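Local coordinates for pullulanase C protein (PDB 5HJ1) that probably serves in the type II secretion system as a GspC-type component, through a PDZ domain that here holds a fatty acid, at residues Ala56-Gly61 against Thr84-Arg89. Numbering follows the deposited sequence.
Sequences AIALNG and TLTVER
Asn60 and Thr84 grip each other by two hydrogen bonds where strand 54-59 runs out. Asn60 N gives a nearly straight bond to Thr84 O (2.7 Å), lying in the carbonyl plane, and Thr84 N returns one to Asn60 OD1 at 2.9 Å. The second donor stands above the plane of the amide group rather than on a lone pair; with CG beside the backbone N (chi1 -60°), OD1 takes the acceptor place that a main-chain carbonyl would hold if the strand ran on. A water accepts from Gly61 N and donates to Thr84 O and to Thr86 OG1, the hydroxyl also bonding Asp95 on the adjoining strand 92-99.

Further along, Thr86 N bonds Ala58 O, while Thr86 O takes Ile57 N at 2.9 Å and, weakly, Ala58 N at 3.3 Å. Ile57 and Ala58 both facing Thr86 form a classic beta bulge, which shifts the register by one residue between Ala56 and Ala58 in the antiparallel sheet of this PDZ domain. Ile57 CG1, set between the backbone N and the carbonyl carbon (chi1 63°), lies 4.0 Å from Thr86 CG2, the two side chains crossing at a slant, and Ala58 CB abuts Thr86 CB at 3.7 Å. On the other, buried face, Leu85 CD1 lies 4.2 Å from Ala56 CB and 4.3 Å from Leu59 CD1; Leu85 and Ala56 both touch the bound vaccenic acid.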
ATOM      1  N   ALA A  56       4.935   2.712  -1.246  1.00 13.77           N
ATOM      2  CA  ALA A  56       3.709   3.161  -0.555  1.00 15.00           C
ATOM      3  C   ALA A  56       4.056   3.863   0.749  1.00 15.99           C
ATOM      4  O   ALA A  56       4.707   3.299   1.631  1.00 16.25           O
ATOM      5  CB  ALA A  56       2.760   2.033  -0.285  1.00 15.31           C
ATOM      6  N   ILE A  57       3.601   5.121   0.853  1.00 16.37           N
ATOM      7  CA  ILE A  57       3.860   5.921   2.049  1.00 18.86           C
ATOM      8  C   ILE A  57       2.590   6.389   2.812  1.00 20.85           C
ATOM      9  O   ILE A  57       2.729   6.816   3.984  1.00 22.73           O
ATOM     10  CB  ILE A  57       4.801   7.131   1.740  1.00 21.82           C
ATOM     11  CG1 ILE A  57       4.159   8.071   0.776  1.00 23.00           C
ATOM     12  CG2 ILE A  57       6.157   6.634   1.253  1.00 22.00           C
ATOM     13  CD1 ILE A  57       4.875   9.397   0.637  1.00 25.72           C
ATOM     14  N   ALA A  58       1.427   6.336   2.218  1.00 19.19           N
ATOM     15  CA  ALA A  58       0.172   6.717   2.911  1.00 20.25           C
ATOM     16  C   ALA A  58      -0.969   5.878   2.422  1.00 17.50           C
ATOM     17  O   ALA A  58      -1.016   5.500   1.254  1.00 17.97           O
ATOM     18  CB  ALA A  58      -0.127   8.221   2.755  1.00 21.42           C
ATOM     19  N   LEU A  59      -1.937   5.679   3.305  1.00 20.12           N
ATOM     20  CA  LEU A  59      -3.170   4.926   2.984  1.00 20.19           C
ATOM     21  C   LEU A  59      -4.294   5.811   3.511  1.00 21.22           C
ATOM     22  O   LEU A  59      -4.357   6.127   4.693  1.00 23.17           O
ATOM     23  CB  LEU A  59      -3.177   3.567   3.678  1.00 22.52           C
ATOM     24  CG  LEU A  59      -4.485   2.760   3.588  1.00 26.82           C
ATOM     25  CD1 LEU A  59      -4.851   2.339   2.198  1.00 28.59           C
ATOM     26  CD2 LEU A  59      -4.376   1.486   4.457  1.00 29.88           C
ATOM     27  N   ASN A  60      -5.146   6.296   2.564  1.00 21.57           N
ATOM     28  CA  ASN A  60      -6.225   7.243   2.927  1.00 23.89           C
ATOM     29  C   ASN A  60      -5.741   8.420   3.715  1.00 24.24           C
ATOM     30  O   ASN A  60      -6.344   8.896   4.693  1.00 26.88           O
ATOM     31  CB  ASN A  60      -7.340   6.553   3.680  1.00 24.97           C
ATOM     32  CG  ASN A  60      -7.958   5.466   2.877  1.00 27.08           C
ATOM     33  OD1 ASN A  60      -8.284   5.666   1.683  1.00 28.96           O
ATOM     34  ND2 ASN A  60      -8.132   4.320   3.468  1.00 29.92           N
ATOM     35  N   GLY A  61      -4.607   8.924   3.305  1.00 23.45           N
ATOM     36  CA  GLY A  61      -4.011  10.041   3.888  1.00 26.28           C
ATOM     37  C   GLY A  61      -3.279   9.873   5.230  1.00 26.20           C
ATOM     38  O   GLY A  61      -2.775  10.826   5.779  1.00 31.15           O
ATOM     39  N   THR A  84      -7.457   5.104  -1.041  1.00 23.92           N
ATOM     40  CA  THR A  84      -6.406   5.734  -1.814  1.00 22.50           C
ATOM     41  C   THR A  84      -5.049   5.400  -1.250  1.00 22.96           C
ATOM     42  O   THR A  84      -4.845   5.469  -0.023  1.00 26.07           O
ATOM     43  CB  THR A  84      -6.566   7.226  -1.757  1.00 26.84           C
ATOM     44  OG1 THR A  84      -7.876   7.577  -2.266  1.00 30.24           O
ATOM     45  CG2 THR A  84      -5.521   7.980  -2.523  1.00 29.14           C
ATOM     46  N   LEU A  85      -4.120   5.146  -2.130  1.00 20.27           N
ATOM     47  CA  LEU A  85      -2.750   4.896  -1.753  1.00 20.36           C
ATOM     48  C   LEU A  85      -1.892   6.043  -2.282  1.00 19.33           C
ATOM     49  O   LEU A  85      -2.079   6.504  -3.458  1.00 20.45           O
ATOM     50  CB  LEU A  85      -2.267   3.623  -2.444  1.00 22.44           C
ATOM     51  CG  LEU A  85      -1.217   2.770  -1.881  1.00 27.84           C
ATOM     52  CD1 LEU A  85      -1.445   2.412  -0.405  1.00 26.11           C
ATOM     53  CD2 LEU A  85      -1.229   1.476  -2.767  1.00 25.87           C
ATOM     54  N   THR A  86      -1.028   6.616  -1.458  1.00 17.71           N
ATOM     55  CA  THR A  86      -0.022   7.554  -1.872  1.00 18.32           C
ATOM     56  C   THR A  86       1.299   6.789  -2.038  1.00 17.77           C
ATOM     57  O   THR A  86       1.719   6.136  -1.087  1.00 17.58           O
ATOM     58  CB  THR A  86       0.168   8.682  -0.879  1.00 21.40           C
ATOM     59  OG1 THR A  86      -1.082   9.337  -0.658  1.00 24.70           O
ATOM     60  CG2 THR A  86       1.156   9.688  -1.383  1.00 22.78           C
ATOM     61  N   VAL A  87       1.882   6.894  -3.222  1.00 17.16           N
ATOM     62  CA  VAL A  87       3.177   6.283  -3.488  1.00 17.40           C
ATOM     63  C   VAL A  87       4.215   7.336  -3.856  1.00 18.35           C
ATOM     64  O   VAL A  87       3.845   8.408  -4.357  1.00 22.38           O
ATOM     65  CB  VAL A  87       3.087   5.216  -4.628  1.00 16.86           C
ATOM     66  CG1 VAL A  87       2.145   4.084  -4.243  1.00 15.96           C
ATOM     67  CG2 VAL A  87       2.695   5.825  -5.929  1.00 18.24           C
ATOM     68  N   GLU A  88       5.480   7.041  -3.576  1.00 19.71           N
ATOM     69  CA  GLU A  88       6.595   7.873  -4.032  1.00 23.88           C
ATOM     70  C   GLU A  88       7.216   7.054  -5.200  1.00 23.84           C
ATOM     71  O   GLU A  88       7.465   5.777  -5.123  1.00 24.63           O
ATOM     72  CB  GLU A  88       7.545   8.051  -2.860  1.00 28.69           C
ATOM     73  CG  GLU A  88       8.267   9.378  -2.827  1.00 39.21           C
ATOM     74  CD  GLU A  88       8.977   9.561  -1.497  1.00 43.22           C
ATOM     75  OE1 GLU A  88       9.879   8.749  -1.216  1.00 48.68           O
ATOM     76  OE2 GLU A  88       8.601  10.479  -0.728  1.00 45.91           O
ATOM     77  N   ARG A  89       7.434   7.748  -6.302  1.00 29.17           N
ATOM     78  CA  ARG A  89       7.923   7.116  -7.519  1.00 31.20           C
ATOM     79  C   ARG A  89       8.957   8.104  -8.121  1.00 35.02           C
ATOM     80  O   ARG A  89       8.591   9.220  -8.440  1.00 38.55           O
ATOM     81  CB  ARG A  89       6.663   6.904  -8.395  1.00 27.79           C
ATOM     82  CG  ARG A  89       6.918   6.426  -9.809  1.00 30.78           C
ATOM     83  CD  ARG A  89       5.599   6.497 -10.503  1.00 27.59           C
ATOM     84  NE  ARG A  89       4.581   5.633  -9.905  1.00 23.70           N
ATOM     85  CZ  ARG A  89       3.308   5.611 -10.291  1.00 21.75           C
ATOM     86  NH1 ARG A  89       2.866   6.458 -11.236  1.00 24.06           N
ATOM     87  NH2 ARG A  89       2.474   4.761  -9.757  1.00 18.73           N
TER
HETATM   88  O   HOH W   1      -3.325   8.137   0.712  1.00 26.83           O